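Local coordinates for protein sugar phosphate isomerase/epimerase (Parabacteroides distasonis, PDB 3OBE) that probably acts as an isomerase, perhaps on a sugar or sugar phosphate, as a TIM-barrel member of the xylose isomerase-like family, at residues I139-E142 and D143-K146. Residues are numbered along the deposited sequence; the frame is centred on the assembly and turned at random.
Sequences IENE and DDAK
Asn141 and Asp144 trade side-chain-to-backbone bonds in a capping box, which starts helix 142-160 of the TIM barrel just after the loop that leaves strand 130-133. Asn141 is the N-cap. Its CG sits between its own backbone N and carbonyl carbon (chi1 65°), which turns OD1 toward the N-H of Asp144, and Asn141 OD1 takes that Asp144 N-H at an N to O distance of 3.0 Å, the donor lying almost straight out from the C=O. In return the Asp144 carboxylate reaches back to the incoming loop. Asp144 OD2 accepts from Glu140 N at 2.8 Å with the anti lone pair, the one turned away from OD1, and more weakly from Asn141 N at 3.4 Å. The two side chains cross at about a right angle, their flat ends 32° apart. A lysine in place of Asp144 would probably leave the N-H of Glu140 without its acceptor and that of Asn141 without its weak one, and set a positive charge at the helix start.

The tight side lies toward helix 200-207. Here Ile139 CG2 packs on Ala145 CB at 3.9 Å, and CD1 lies near the Ala145 backbone N; Ile200 and Leu203 cover this apolar patch. Glu142 is buried too, and in the conformer modelled here its OE2 makes a salt bridge with Lys180. The solvent side is much looser: Asp143 is exposed, and Glu140 runs outward to a salt bridge with Arg138, its OE1 4.7 Å from Asp144 OD2. Lys146, though exposed, touches Asn207 of helix 200-207, and its chain is extended beyond CG. The regular helical bonds follow, with Lys146 N on Glu142 O at 2.9 Å.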
ATOM      1  N   ILE A 139      -9.211   3.770 -17.475  1.00 15.53           N
ATOM      2  CA  ILE A 139      -8.476   4.862 -18.098  1.00 15.49           C
ATOM      3  C   ILE A 139      -8.197   4.526 -19.526  1.00 16.08           C
ATOM      4  O   ILE A 139      -7.405   3.619 -19.792  1.00 16.76           O
ATOM      5  CB  ILE A 139      -7.104   5.143 -17.365  1.00 15.13           C
ATOM      6  CG1 ILE A 139      -7.280   5.293 -15.857  1.00 20.10           C
ATOM      7  CG2 ILE A 139      -6.353   6.320 -18.061  1.00 14.88           C
ATOM      8  CD1 ILE A 139      -7.959   6.449 -15.404  1.00 17.08           C
ATOM      9  N   GLU A 140      -8.891   5.198 -20.433  1.00 17.12           N
ATOM     10  CA  GLU A 140      -8.723   4.908 -21.852  1.00 19.96           C
ATOM     11  C   GLU A 140      -8.052   6.012 -22.613  1.00 19.09           C
ATOM     12  O   GLU A 140      -7.559   5.785 -23.718  1.00 19.84           O
ATOM     13  CB  GLU A 140     -10.068   4.540 -22.442  1.00 20.66           C
ATOM     14  CG  GLU A 140     -10.422   3.194 -21.858  1.00 26.43           C
ATOM     15  CD  GLU A 140     -11.840   2.696 -22.091  1.00 29.33           C
ATOM     16  OE1 GLU A 140     -12.780   3.508 -22.262  1.00 30.30           O
ATOM     17  OE2 GLU A 140     -11.962   1.435 -22.012  1.00 31.35           O
ATOM     18  N   ASN A 141      -8.008   7.196 -22.016  1.00 19.50           N
ATOM     19  CA  ASN A 141      -7.282   8.322 -22.595  1.00 17.95           C
ATOM     20  C   ASN A 141      -6.824   9.248 -21.468  1.00 18.27           C
ATOM     21  O   ASN A 141      -7.151   9.033 -20.279  1.00 16.80           O
ATOM     22  CB  ASN A 141      -8.121   9.042 -23.670  1.00 19.96           C
ATOM     23  CG  ASN A 141      -9.363   9.693 -23.112  1.00 20.19           C
ATOM     24  OD1 ASN A 141      -9.378  10.161 -21.976  1.00 21.30           O
ATOM     25  ND2 ASN A 141     -10.406   9.799 -23.949  1.00 22.33           N
ATOM     26  N   GLU A 142      -6.070  10.279 -21.833  0.50 18.17           N
ATOM     27  CA  GLU A 142      -5.558  11.252 -20.867  0.50 18.38           C
ATOM     28  C   GLU A 142      -6.652  11.902 -20.046  0.50 18.34           C
ATOM     29  O   GLU A 142      -6.490  12.036 -18.836  0.50 18.70           O
ATOM     30  CB  GLU A 142      -4.736  12.371 -21.539  0.50 19.03           C
ATOM     31  CG  GLU A 142      -3.320  11.986 -21.843  0.50 18.97           C
ATOM     32  CD  GLU A 142      -2.410  13.194 -22.077  0.50 19.62           C
ATOM     33  OE1 GLU A 142      -2.761  14.337 -21.689  0.50 21.95           O
ATOM     34  OE2 GLU A 142      -1.334  12.988 -22.683  0.50 20.58           O
ATOM     35  N   ASP A 143      -7.758  12.278 -20.688  1.00 19.14           N
ATOM     36  CA  ASP A 143      -8.832  12.993 -19.985  1.00 20.06           C
ATOM     37  C   ASP A 143      -9.365  12.152 -18.825  1.00 18.39           C
ATOM     38  O   ASP A 143      -9.598  12.687 -17.746  1.00 18.19           O
ATOM     39  CB  ASP A 143     -10.001  13.402 -20.901  1.00 22.31           C
ATOM     40  CG  ASP A 143      -9.632  14.549 -21.871  1.00 29.05           C
ATOM     41  OD1 ASP A 143      -8.563  15.211 -21.694  1.00 37.72           O
ATOM     42  OD2 ASP A 143     -10.431  14.769 -22.798  1.00 37.03           O
ATOM     43  N   ASP A 144      -9.480  10.828 -19.027  1.00 17.09           N
ATOM     44  CA  ASP A 144      -9.938   9.947 -17.955  1.00 16.60           C
ATOM     45  C   ASP A 144      -8.979   9.999 -16.780  1.00 15.49           C
ATOM     46  O   ASP A 144      -9.410  10.014 -15.635  1.00 15.62           O
ATOM     47  CB  ASP A 144     -10.003   8.500 -18.438  1.00 16.07           C
ATOM     48  CG  ASP A 144     -11.017   8.269 -19.536  1.00 19.41           C
ATOM     49  OD1 ASP A 144     -11.934   9.079 -19.757  1.00 19.66           O
ATOM     50  OD2 ASP A 144     -10.837   7.232 -20.192  1.00 23.14           O
ATOM     51  N   ALA A 145      -7.669   9.971 -17.064  1.00 14.77           N
ATOM     52  CA  ALA A 145      -6.651  10.074 -16.047  1.00 14.88           C
ATOM     53  C   ALA A 145      -6.694  11.415 -15.294  1.00 16.11           C
ATOM     54  O   ALA A 145      -6.466  11.450 -14.111  1.00 15.82           O
ATOM     55  CB  ALA A 145      -5.266   9.854 -16.675  1.00 15.16           C
ATOM     56  N   LYS A 146      -6.942  12.507 -16.009  1.00 15.99           N
ATOM     57  CA  LYS A 146      -7.084  13.810 -15.363  1.00 16.61           C
ATOM     58  C   LYS A 146      -8.282  13.916 -14.428  1.00 17.19           C
ATOM     59  O   LYS A 146      -8.143  14.397 -13.314  1.00 18.05           O
ATOM     60  CB  LYS A 146      -7.117  14.925 -16.409  1.00 17.93           C
ATOM     61  CG  LYS A 146      -5.785  15.101 -17.147  1.00 20.62           C
ATOM     62  CD  LYS A 146      -5.882  16.212 -18.184  1.00 26.88           C
ATOM     63  CE  LYS A 146      -4.529  16.814 -18.518  1.00 34.17           C
ATOM     64  NZ  LYS A 146      -4.740  18.114 -19.283  1.00 36.53           N
TER